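Local coordinates for nucleoside-diphosphate-sugar epimerase (Pseudomonas aeruginosa, PDB 2X4G), which is probably an NAD-dependent epimerase, dehydratase or dehydrogenase acting on nucleotide sugars, though its exact reaction and substrate are not established, at residues G23-H28 with G179-V184; Y16-A21 with R31-A36; G125-M130 with Q304-R309. One frame throughout, in Å; residues are numbered along the deposited sequence.

Contacts 1 and 2 share helix 24-35. Contact 1 uses its first turn and contact 2 its last turns, and their centres lie about 12 Å apart. The two also touch, through G26 O and V18 CG1 at 3.9 Å. Contact 3 sits about 13 Å from contact 1, centre to centre. A probable backbone hydrogen bond joins them, with G125 N 2.9 Å from G179 O. Contacts 2 and 3 lie on opposite sides of the chain's centre, about 11 Å apart at their nearest atoms. The glycine-rich turn at G20-G26, which probably binds the dinucleotide as in relatives, runs from contact 2 into contact 1. Loop 125-130 of contact 3 probably borders the active site.

Contact 1: G23-H28 with G179-V184; sequences GLLGHH and GIPGMV
This is an apolar helix-on-strand contact near the centre of the chain. The first turn of helix 24-35 packs through L24 and L25 against P181 and V184 of strand 176-185. L25 has the larger share of the helix side. Its CD2 meets P181 CG on the proline ring at 3.8 Å, and the two side chains pass at a slant. Its other methyl, CD1, lies 4.3 Å from V184 CG2, so the leucine fork reaches both strand residues. L24 meets V184 alone. The two side chains slide past each other in opposite directions, bringing L24 CD2 4.0 Å from V184 CG1. The same CD2 is 3.8 Å from V184 O. That carbonyl finds its polar partner in T194 OG1.

G23 stands at the N-cap of the helix, and G20, G23 and G26 spell the GxxGxxG motif of the Rossmann fold in extended short-chain dehydrogenases. In relatives this turn lies against the pyrophosphate of NAD(P), and the same role is probable here. Both leucines hold CG anti to the backbone N (chi1 176° for L24 and -178° for L25), which carries their forks out to the strand. V184 does likewise with CG1. Helix 219-232 packs beside the contact: A222 and L226 touch L25, and A219 touches V184. V124 of strand 121-124 touches both L25 and P181.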
ATOM      1  N   GLY A  23     -14.698   4.202  21.451  1.00 37.85           N
ATOM      2  CA  GLY A  23     -14.995   3.750  20.091  1.00 37.61           C
ATOM      3  C   GLY A  23     -16.495   3.642  19.853  1.00 37.40           C
ATOM      4  O   GLY A  23     -17.281   3.659  20.803  1.00 37.82           O
ATOM      5  N   LEU A  24     -16.898   3.497  18.592  1.00 37.05           N
ATOM      6  CA  LEU A  24     -18.311   3.498  18.224  1.00 36.03           C
ATOM      7  C   LEU A  24     -19.067   2.406  18.941  1.00 35.89           C
ATOM      8  O   LEU A  24     -20.098   2.651  19.554  1.00 35.77           O
ATOM      9  CB  LEU A  24     -18.484   3.314  16.709  1.00 35.87           C
ATOM     10  CG  LEU A  24     -19.922   3.203  16.162  1.00 34.71           C
ATOM     11  CD1 LEU A  24     -20.801   4.355  16.648  1.00 32.50           C
ATOM     12  CD2 LEU A  24     -19.905   3.108  14.639  1.00 33.31           C
ATOM     13  N   LEU A  25     -18.567   1.188  18.855  1.00 35.68           N
ATOM     14  CA  LEU A  25     -19.315   0.073  19.390  1.00 35.69           C
ATOM     15  C   LEU A  25     -19.249   0.047  20.938  1.00 36.16           C
ATOM     16  O   LEU A  25     -20.229  -0.238  21.595  1.00 36.73           O
ATOM     17  CB  LEU A  25     -18.839  -1.232  18.756  1.00 35.53           C
ATOM     18  CG  LEU A  25     -19.601  -2.473  19.221  1.00 36.26           C
ATOM     19  CD1 LEU A  25     -21.111  -2.357  18.901  1.00 34.25           C
ATOM     20  CD2 LEU A  25     -18.958  -3.776  18.669  1.00 35.33           C
ATOM     21  N   GLY A  26     -18.113   0.378  21.528  1.00 36.75           N
ATOM     22  CA  GLY A  26     -18.025   0.474  22.992  1.00 36.68           C
ATOM     23  C   GLY A  26     -18.927   1.545  23.610  1.00 36.45           C
ATOM     24  O   GLY A  26     -19.471   1.353  24.691  1.00 36.96           O
ATOM     25  N   HIS A  27     -19.082   2.681  22.933  1.00 35.48           N
ATOM     26  CA  HIS A  27     -19.827   3.801  23.483  1.00 34.33           C
ATOM     27  C   HIS A  27     -21.260   3.351  23.619  1.00 33.90           C
ATOM     28  O   HIS A  27     -21.930   3.642  24.609  1.00 33.73           O
ATOM     29  CB  HIS A  27     -19.693   4.990  22.548  1.00 33.95           C
ATOM     30  CG  HIS A  27     -20.247   6.272  23.080  1.00 33.44           C
ATOM     31  ND1 HIS A  27     -19.956   7.489  22.503  1.00 32.95           N
ATOM     32  CD2 HIS A  27     -21.084   6.537  24.109  1.00 34.65           C
ATOM     33  CE1 HIS A  27     -20.584   8.448  23.156  1.00 32.99           C
ATOM     34  NE2 HIS A  27     -21.282   7.898  24.131  1.00 34.81           N
ATOM     35  N   HIS A  28     -21.717   2.614  22.614  1.00 33.79           N
ATOM     36  CA  HIS A  28     -23.096   2.091  22.580  1.00 33.37           C
ATOM     37  C   HIS A  28     -23.262   0.887  23.538  1.00 33.84           C
ATOM     38  O   HIS A  28     -24.339   0.683  24.082  1.00 35.55           O
ATOM     39  CB  HIS A  28     -23.508   1.720  21.147  1.00 32.59           C
ATOM     40  CG  HIS A  28     -23.797   2.901  20.261  1.00 31.01           C
ATOM     41  ND1 HIS A  28     -25.004   3.574  20.273  1.00 30.09           N
ATOM     42  CD2 HIS A  28     -23.050   3.499  19.298  1.00 30.03           C
ATOM     43  CE1 HIS A  28     -24.974   4.548  19.380  1.00 29.98           C
ATOM     44  NE2 HIS A  28     -23.799   4.522  18.771  1.00 29.67           N
ATOM     45  N   GLY A 179     -19.046 -12.122  20.994  1.00 40.13           N
ATOM     46  CA  GLY A 179     -20.088 -11.388  20.276  1.00 39.11           C
ATOM     47  C   GLY A 179     -19.511 -10.785  19.016  1.00 38.71           C
ATOM     48  O   GLY A 179     -18.503 -10.099  19.063  1.00 39.14           O
ATOM     49  N   ILE A 180     -20.154 -11.065  17.887  1.00 38.88           N
ATOM     50  CA  ILE A 180     -19.632 -10.782  16.562  1.00 38.37           C
ATOM     51  C   ILE A 180     -20.670  -9.967  15.835  1.00 38.46           C
ATOM     52  O   ILE A 180     -21.581 -10.532  15.251  1.00 39.23           O
ATOM     53  CB  ILE A 180     -19.412 -12.079  15.742  1.00 38.73           C
ATOM     54  CG1 ILE A 180     -18.495 -13.059  16.474  1.00 38.96           C
ATOM     55  CG2 ILE A 180     -18.828 -11.761  14.360  1.00 38.12           C
ATOM     56  CD1 ILE A 180     -18.311 -14.378  15.710  1.00 39.27           C
ATOM     57  N   PRO A 181     -20.556  -8.632  15.870  1.00 38.23           N
ATOM     58  CA  PRO A 181     -21.517  -7.836  15.126  1.00 37.93           C
ATOM     59  C   PRO A 181     -21.169  -7.761  13.646  1.00 38.11           C
ATOM     60  O   PRO A 181     -20.023  -7.972  13.278  1.00 38.94           O
ATOM     61  CB  PRO A 181     -21.372  -6.467  15.766  1.00 37.46           C
ATOM     62  CG  PRO A 181     -19.972  -6.399  16.157  1.00 37.19           C
ATOM     63  CD  PRO A 181     -19.610  -7.781  16.604  1.00 37.86           C
ATOM     64  N   GLY A 182     -22.156  -7.468  12.812  1.00 38.12           N
ATOM     65  CA  GLY A 182     -21.905  -7.105  11.429  1.00 38.52           C
ATOM     66  C   GLY A 182     -21.263  -5.728  11.361  1.00 38.57           C
ATOM     67  O   GLY A 182     -20.882  -5.159  12.390  1.00 38.77           O
ATOM     68  N   MET A 183     -21.142  -5.186  10.152  1.00 38.64           N
ATOM     69  CA  MET A 183     -20.643  -3.833   9.966  1.00 38.15           C
ATOM     70  C   MET A 183     -21.543  -2.862  10.759  1.00 37.22           C
ATOM     71  O   MET A 183     -22.719  -2.720  10.451  1.00 37.07           O
ATOM     72  CB  MET A 183     -20.653  -3.486   8.478  1.00 38.85           C
ATOM     73  CG  MET A 183     -19.816  -2.284   8.093  1.00 40.51           C
ATOM     74  SD  MET A 183     -20.277  -1.597   6.484  1.00 43.83           S
ATOM     75  CE  MET A 183     -19.225  -0.146   6.431  1.00 45.80           C
ATOM     76  N   VAL A 184     -20.978  -2.220  11.782  1.00 36.32           N
ATOM     77  CA  VAL A 184     -21.712  -1.329  12.686  1.00 35.33           C
ATOM     78  C   VAL A 184     -21.819   0.094  12.130  1.00 35.42           C
ATOM     79  O   VAL A 184     -20.820   0.723  11.831  1.00 36.23           O
ATOM     80  CB  VAL A 184     -21.030  -1.282  14.063  1.00 34.88           C
ATOM     81  CG1 VAL A 184     -21.780  -0.365  15.016  1.00 34.78           C
ATOM     82  CG2 VAL A 184     -20.931  -2.699  14.647  1.00 33.78           C
TER

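Contact 2: Y16-A21 with R31-A36; sequences YAVLGA and RAIRAA
I33 of helix 24-35 meets Y16 and V18 of strand 15-19, and its side chain carries the helix side of the contact. The CB points toward the strand, and the chain branches there. CG2 is the shorter branch. It comes to the edge of the Y16 ring, near the ring plane, and approaches the stem of that side chain too, with I33 CG2 4.2 Å from Y16 CB. CG1 is the longer branch. It stands anti to the carbonyl carbon (chi1 -67°) and starts out toward the sheet, where I33 CG1 lies 4.3 Å from Y16 CB. CD1 continues in an extended line (chi2 162°), which puts the tip between the two strand residues. There I33 CD1 lies 4.0 Å from Y16 CB and 3.4 Å from V18 CG2. V18 and I33 run past each other in opposite directions. Of the valine methyls, CG2 meets the tip.

Y16 and V18 alternate with A17, whose CB points away to the other face of the sheet. The phenol of Y16 has its polar partner elsewhere, in a hydrogen bond between OH and E231 OE2, and its ring packs edge-to-face with H38.

The contact lies within the first beta-alpha-beta unit of the Rossmann fold, where strand 15-19, helix 24-35 and strand 39-44 form a crossover. It packs the C-terminal end of the helix on the strand that leads into the glycine-rich turn. L40 of strand 39-44 also touches I33, and helix 219-232 closes in from beside it, with L227 on I33 and L230 on Y16.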
ATOM      1  N   TYR A  16     -21.131  -3.522  35.406  1.00 46.18           N
ATOM      2  CA  TYR A  16     -20.470  -4.012  34.195  1.00 44.26           C
ATOM      3  C   TYR A  16     -19.491  -2.974  33.679  1.00 43.33           C
ATOM      4  O   TYR A  16     -19.777  -1.782  33.724  1.00 43.11           O
ATOM      5  CB  TYR A  16     -21.468  -4.354  33.088  1.00 43.09           C
ATOM      6  CG  TYR A  16     -22.440  -5.486  33.410  1.00 42.40           C
ATOM      7  CD1 TYR A  16     -23.799  -5.254  33.447  1.00 40.97           C
ATOM      8  CD2 TYR A  16     -22.002  -6.785  33.648  1.00 42.18           C
ATOM      9  CE1 TYR A  16     -24.693  -6.257  33.719  1.00 40.98           C
ATOM     10  CE2 TYR A  16     -22.901  -7.798  33.924  1.00 41.20           C
ATOM     11  CZ  TYR A  16     -24.246  -7.514  33.954  1.00 41.15           C
ATOM     12  OH  TYR A  16     -25.191  -8.460  34.226  1.00 41.67           O
ATOM     13  N   ALA A  17     -18.343  -3.442  33.185  1.00 42.65           N
ATOM     14  CA  ALA A  17     -17.281  -2.570  32.686  1.00 42.15           C
ATOM     15  C   ALA A  17     -17.148  -2.691  31.183  1.00 41.17           C
ATOM     16  O   ALA A  17     -17.516  -3.705  30.618  1.00 40.57           O
ATOM     17  CB  ALA A  17     -15.954  -2.922  33.344  1.00 42.86           C
ATOM     18  N   VAL A  18     -16.607  -1.648  30.551  1.00 40.80           N
ATOM     19  CA  VAL A  18     -16.335  -1.632  29.115  1.00 40.08           C
ATOM     20  C   VAL A  18     -14.937  -1.084  28.874  1.00 40.53           C
ATOM     21  O   VAL A  18     -14.623   0.002  29.350  1.00 41.09           O
ATOM     22  CB  VAL A  18     -17.308  -0.686  28.371  1.00 39.67           C
ATOM     23  CG1 VAL A  18     -17.122  -0.804  26.864  1.00 39.31           C
ATOM     24  CG2 VAL A  18     -18.744  -0.967  28.751  1.00 38.96           C
ATOM     25  N   LEU A  19     -14.090  -1.826  28.164  1.00 40.69           N
ATOM     26  CA  LEU A  19     -12.829  -1.281  27.648  1.00 40.95           C
ATOM     27  C   LEU A  19     -13.072  -0.869  26.232  1.00 40.58           C
ATOM     28  O   LEU A  19     -13.727  -1.600  25.491  1.00 40.50           O
ATOM     29  CB  LEU A  19     -11.713  -2.318  27.648  1.00 41.61           C
ATOM     30  CG  LEU A  19     -11.197  -2.617  29.056  1.00 43.26           C
ATOM     31  CD1 LEU A  19     -12.121  -3.645  29.741  1.00 42.99           C
ATOM     32  CD2 LEU A  19      -9.755  -3.072  29.055  1.00 43.08           C
ATOM     33  N   GLY A  20     -12.526   0.280  25.843  1.00 40.59           N
ATOM     34  CA  GLY A  20     -12.693   0.806  24.492  1.00 39.91           C
ATOM     35  C   GLY A  20     -14.018   1.512  24.327  1.00 39.35           C
ATOM     36  O   GLY A  20     -14.580   1.524  23.237  1.00 39.30           O
ATOM     37  N   ALA A  21     -14.484   2.129  25.410  1.00 39.29           N
ATOM     38  CA  ALA A  21     -15.759   2.826  25.457  1.00 38.83           C
ATOM     39  C   ALA A  21     -15.861   4.062  24.576  1.00 38.80           C
ATOM     40  O   ALA A  21     -16.963   4.521  24.293  1.00 39.46           O
ATOM     41  CB  ALA A  21     -16.061   3.219  26.874  1.00 39.64           C
ATOM     42  N   ARG A  31     -23.724   2.842  26.874  1.00 34.43           N
ATOM     43  CA  ARG A  31     -25.100   3.318  26.900  1.00 34.38           C
ATOM     44  C   ARG A  31     -26.151   2.257  27.218  1.00 34.61           C
ATOM     45  O   ARG A  31     -27.127   2.521  27.894  1.00 35.11           O
ATOM     46  CB  ARG A  31     -25.450   3.866  25.534  1.00 34.13           C
ATOM     47  CG  ARG A  31     -24.799   5.149  25.188  1.00 34.63           C
ATOM     48  CD  ARG A  31     -25.190   5.520  23.774  1.00 37.81           C
ATOM     49  NE  ARG A  31     -25.236   6.951  23.710  1.00 41.33           N
ATOM     50  CZ  ARG A  31     -26.323   7.694  23.575  1.00 41.41           C
ATOM     51  NH1 ARG A  31     -27.501   7.164  23.385  1.00 39.71           N
ATOM     52  NH2 ARG A  31     -26.192   9.007  23.592  1.00 44.84           N
ATOM     53  N   ALA A  32     -25.976   1.075  26.655  1.00 34.59           N
ATOM     54  CA  ALA A  32     -26.912  -0.009  26.857  1.00 34.92           C
ATOM     55  C   ALA A  32     -26.890  -0.457  28.305  1.00 35.34           C
ATOM     56  O   ALA A  32     -27.931  -0.812  28.852  1.00 36.52           O
ATOM     57  CB  ALA A  32     -26.585  -1.178  25.919  1.00 34.81           C
ATOM     58  N   ILE A  33     -25.703  -0.441  28.911  1.00 35.25           N
ATOM     59  CA  ILE A  33     -25.518  -0.779  30.321  1.00 35.47           C
ATOM     60  C   ILE A  33     -26.186   0.269  31.179  1.00 36.52           C
ATOM     61  O   ILE A  33     -26.807  -0.046  32.159  1.00 37.44           O
ATOM     62  CB  ILE A  33     -24.029  -0.842  30.698  1.00 35.28           C
ATOM     63  CG1 ILE A  33     -23.319  -2.020  29.995  1.00 35.17           C
ATOM     64  CG2 ILE A  33     -23.851  -0.984  32.183  1.00 34.98           C
ATOM     65  CD1 ILE A  33     -21.773  -1.903  29.966  1.00 32.61           C
ATOM     66  N   ARG A  34     -26.058   1.527  30.807  1.00 37.48           N
ATOM     67  CA  ARG A  34     -26.763   2.597  31.487  1.00 38.72           C
ATOM     68  C   ARG A  34     -28.275   2.464  31.284  1.00 38.53           C
ATOM     69  O   ARG A  34     -29.029   2.567  32.236  1.00 39.84           O
ATOM     70  CB  ARG A  34     -26.247   3.949  30.993  1.00 39.33           C
ATOM     71  CG  ARG A  34     -27.000   5.192  31.497  1.00 43.11           C
ATOM     72  CD  ARG A  34     -27.191   5.188  33.010  1.00 47.14           C
ATOM     73  NE  ARG A  34     -25.935   5.054  33.738  1.00 50.41           N
ATOM     74  CZ  ARG A  34     -25.797   4.394  34.891  1.00 54.75           C
ATOM     75  NH1 ARG A  34     -26.866   3.771  35.451  1.00 55.36           N
ATOM     76  NH2 ARG A  34     -24.587   4.348  35.483  1.00 53.67           N
ATOM     77  N   ALA A  35     -28.721   2.189  30.068  1.00 37.65           N
ATOM     78  CA  ALA A  35     -30.163   2.009  29.794  1.00 37.48           C
ATOM     79  C   ALA A  35     -30.804   0.844  30.575  1.00 37.88           C
ATOM     80  O   ALA A  35     -31.973   0.897  30.946  1.00 38.29           O
ATOM     81  CB  ALA A  35     -30.390   1.820  28.307  1.00 36.45           C
ATOM     82  N   ALA A  36     -30.042  -0.210  30.822  1.00 37.94           N
ATOM     83  CA  ALA A  36     -30.532  -1.337  31.634  1.00 39.04           C
ATOM     84  C   ALA A  36     -30.564  -1.041  33.149  1.00 40.07           C
ATOM     85  O   ALA A  36     -30.995  -1.881  33.938  1.00 40.68           O
ATOM     86  CB  ALA A  36     -29.698  -2.594  31.364  1.00 38.10           C
TER

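Contact 3: G125-M130 with Q304-R309; sequences GSAYAM and QFLDGR
Apolar packing joins A127 and M130 to L306, where the loop after strand 121-124 meets an irregular segment leading to helix 309-315. L306 spreads its two methyls over two partners. CD1 lies 3.9 Å from A127 CB, and CD2 lies 4.1 Å from M130 CE. The M130 side chain bends at its last torsion (chi3 -62°), and the methyl beyond the sulfur does the touching.

One apolar-to-polar contact adds to this. The Q304 side chain passes that of M130 at about a right angle, with NE2 4.1 Å from M130 CE. The Q304 amide is held at both ends by the neighbouring loop: NE2 bonds to P131 O, and OE1 to H133 N.

Loop 125-130 leaves the carboxyl end of a parallel Rossmann strand. In relatives the carboxyl ends of these strands border the active site. S126 and K159, which touch, sit where extended short-chain dehydrogenases carry the Ser/Thr and Lys of their Ser-Tyr-Lys triad. That is consistent with a catalytic role, not demonstrated here.

Two turns are closed inside the segments. S126 OG accepts from Y128 N at 2.9 Å, a nearly straight bond (164°) that makes an ST turn. D307 OD2 accepts from R309 N at 3.2 Å in an Asx turn. Here the donor comes from above the carboxylate plane. A further bond leads outward to strand 238-247, from L306 N to N245 OD1, and L240 and T242 of that strand touch the L306 side chain.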
ATOM      1  N   GLY A 125     -15.666  -9.887  18.633  1.00 39.23           N
ATOM      2  CA  GLY A 125     -15.001 -10.443  17.458  1.00 40.20           C
ATOM      3  C   GLY A 125     -15.458  -9.919  16.095  1.00 39.88           C
ATOM      4  O   GLY A 125     -16.172  -8.915  15.992  1.00 39.59           O
ATOM      5  N   SER A 126     -15.043 -10.627  15.051  1.00 40.43           N
ATOM      6  CA  SER A 126     -15.325 -10.258  13.685  1.00 40.70           C
ATOM      7  C   SER A 126     -15.766 -11.454  12.885  1.00 42.21           C
ATOM      8  O   SER A 126     -15.357 -12.584  13.149  1.00 43.07           O
ATOM      9  CB  SER A 126     -14.082  -9.719  13.034  1.00 40.87           C
ATOM     10  OG  SER A 126     -14.229  -9.758  11.635  1.00 41.20           O
ATOM     11  N   ALA A 127     -16.573 -11.184  11.869  1.00 43.07           N
ATOM     12  CA  ALA A 127     -17.147 -12.220  11.035  1.00 44.29           C
ATOM     13  C   ALA A 127     -16.112 -12.721  10.046  1.00 46.16           C
ATOM     14  O   ALA A 127     -16.344 -13.721   9.355  1.00 47.27           O
ATOM     15  CB  ALA A 127     -18.361 -11.683  10.300  1.00 43.62           C
ATOM     16  N   TYR A 128     -14.985 -12.007   9.962  1.00 47.09           N
ATOM     17  CA  TYR A 128     -13.870 -12.404   9.100  1.00 48.54           C
ATOM     18  C   TYR A 128     -13.032 -13.527   9.725  1.00 49.52           C
ATOM     19  O   TYR A 128     -12.219 -14.163   9.028  1.00 51.06           O
ATOM     20  CB  TYR A 128     -13.016 -11.193   8.729  1.00 48.40           C
ATOM     21  CG  TYR A 128     -13.719 -10.240   7.785  1.00 50.13           C
ATOM     22  CD1 TYR A 128     -13.568 -10.352   6.406  1.00 52.91           C
ATOM     23  CD2 TYR A 128     -14.547  -9.233   8.265  1.00 50.35           C
ATOM     24  CE1 TYR A 128     -14.228  -9.473   5.538  1.00 53.54           C
ATOM     25  CE2 TYR A 128     -15.205  -8.356   7.402  1.00 50.20           C
ATOM     26  CZ  TYR A 128     -15.044  -8.483   6.051  1.00 52.15           C
ATOM     27  OH  TYR A 128     -15.702  -7.617   5.207  1.00 53.88           O
ATOM     28  N   ALA A 129     -13.256 -13.800  11.016  1.00 49.03           N
ATOM     29  CA  ALA A 129     -12.719 -15.010  11.647  1.00 50.10           C
ATOM     30  C   ALA A 129     -13.394 -16.283  11.102  1.00 51.06           C
ATOM     31  O   ALA A 129     -12.934 -17.383  11.365  1.00 52.14           O
ATOM     32  CB  ALA A 129     -12.853 -14.945  13.177  1.00 49.00           C
ATOM     33  N   MET A 130     -14.479 -16.134  10.351  1.00 51.33           N
ATOM     34  CA  MET A 130     -15.207 -17.271   9.823  1.00 52.66           C
ATOM     35  C   MET A 130     -14.917 -17.393   8.342  1.00 53.24           C
ATOM     36  O   MET A 130     -14.696 -16.382   7.676  1.00 52.27           O
ATOM     37  CB  MET A 130     -16.707 -17.093  10.024  1.00 52.44           C
ATOM     38  CG  MET A 130     -17.130 -16.629  11.411  1.00 54.04           C
ATOM     39  SD  MET A 130     -18.944 -16.518  11.513  1.00 61.11           S
ATOM     40  CE  MET A 130     -19.332 -15.272  10.275  1.00 58.81           C
ATOM     41  N   GLN A 304     -19.640 -11.476   3.836  1.00 55.26           N
ATOM     42  CA  GLN A 304     -20.841 -12.286   3.533  1.00 53.61           C
ATOM     43  C   GLN A 304     -22.071 -11.872   4.332  1.00 51.42           C
ATOM     44  O   GLN A 304     -21.980 -11.057   5.249  1.00 50.17           O
ATOM     45  CB  GLN A 304     -20.568 -13.772   3.762  1.00 54.18           C
ATOM     46  CG  GLN A 304     -20.181 -14.150   5.184  1.00 52.51           C
ATOM     47  CD  GLN A 304     -19.873 -15.626   5.314  1.00 51.99           C
ATOM     48  OE1 GLN A 304     -20.426 -16.451   4.585  1.00 53.62           O
ATOM     49  NE2 GLN A 304     -18.986 -15.970   6.235  1.00 49.33           N
ATOM     50  N   PHE A 305     -23.223 -12.428   3.954  1.00 50.50           N
ATOM     51  CA  PHE A 305     -24.460 -12.274   4.714  1.00 48.83           C
ATOM     52  C   PHE A 305     -24.325 -13.108   5.967  1.00 48.13           C
ATOM     53  O   PHE A 305     -23.632 -14.124   5.963  1.00 48.33           O
ATOM     54  CB  PHE A 305     -25.695 -12.751   3.933  1.00 49.70           C
ATOM     55  CG  PHE A 305     -26.112 -11.857   2.774  1.00 48.59           C
ATOM     56  CD1 PHE A 305     -25.638 -10.562   2.621  1.00 47.33           C
ATOM     57  CD2 PHE A 305     -27.023 -12.323   1.853  1.00 47.90           C
ATOM     58  CE1 PHE A 305     -26.063  -9.769   1.552  1.00 47.25           C
ATOM     59  CE2 PHE A 305     -27.443 -11.532   0.793  1.00 49.08           C
ATOM     60  CZ  PHE A 305     -26.960 -10.250   0.651  1.00 48.27           C
ATOM     61  N   LEU A 306     -25.000 -12.674   7.027  1.00 46.95           N
ATOM     62  CA  LEU A 306     -24.933 -13.320   8.329  1.00 46.58           C
ATOM     63  C   LEU A 306     -26.332 -13.772   8.776  1.00 47.65           C
ATOM     64  O   LEU A 306     -27.316 -13.107   8.485  1.00 47.70           O
ATOM     65  CB  LEU A 306     -24.308 -12.365   9.350  1.00 44.91           C
ATOM     66  CG  LEU A 306     -22.940 -11.758   8.977  1.00 44.27           C
ATOM     67  CD1 LEU A 306     -22.260 -11.087  10.176  1.00 40.81           C
ATOM     68  CD2 LEU A 306     -21.988 -12.788   8.353  1.00 41.68           C
ATOM     69  N   ASP A 307     -26.397 -14.919   9.455  1.00 49.12           N
ATOM     70  CA  ASP A 307     -27.625 -15.510   9.971  1.00 50.33           C
ATOM     71  C   ASP A 307     -27.717 -15.117  11.427  1.00 49.72           C
ATOM     72  O   ASP A 307     -26.831 -15.448  12.208  1.00 49.30           O
ATOM     73  CB  ASP A 307     -27.549 -17.054   9.853  1.00 52.28           C
ATOM     74  CG  ASP A 307     -28.880 -17.776  10.198  1.00 54.27           C
ATOM     75  OD1 ASP A 307     -28.965 -19.015   9.989  1.00 55.90           O
ATOM     76  OD2 ASP A 307     -29.846 -17.119  10.655  1.00 56.77           O
ATOM     77  N   GLY A 308     -28.798 -14.430  11.791  1.00 49.94           N
ATOM     78  CA  GLY A 308     -29.014 -13.961  13.162  1.00 49.56           C
ATOM     79  C   GLY A 308     -29.821 -14.840  14.106  1.00 50.38           C
ATOM     80  O   GLY A 308     -30.153 -14.407  15.202  1.00 50.34           O
ATOM     81  N   ARG A 309     -30.107 -16.076  13.720  1.00 51.88           N
ATOM     82  CA  ARG A 309     -31.009 -16.938  14.498  1.00 53.61           C
ATOM     83  C   ARG A 309     -30.515 -17.312  15.899  1.00 53.05           C
ATOM     84  O   ARG A 309     -31.307 -17.370  16.847  1.00 53.14           O
ATOM     85  CB  ARG A 309     -31.295 -18.233  13.735  1.00 55.68           C
ATOM     86  CG  ARG A 309     -32.264 -18.097  12.554  1.00 59.57           C
ATOM     87  CD  ARG A 309     -32.049 -19.268  11.574  1.00 65.19           C
ATOM     88  NE  ARG A 309     -33.240 -19.621  10.798  1.00 69.69           N
ATOM     89  CZ  ARG A 309     -33.295 -20.647   9.945  1.00 73.56           C
ATOM     90  NH1 ARG A 309     -32.214 -21.408   9.744  1.00 74.44           N
ATOM     91  NH2 ARG A 309     -34.425 -20.908   9.280  1.00 74.90           N
TER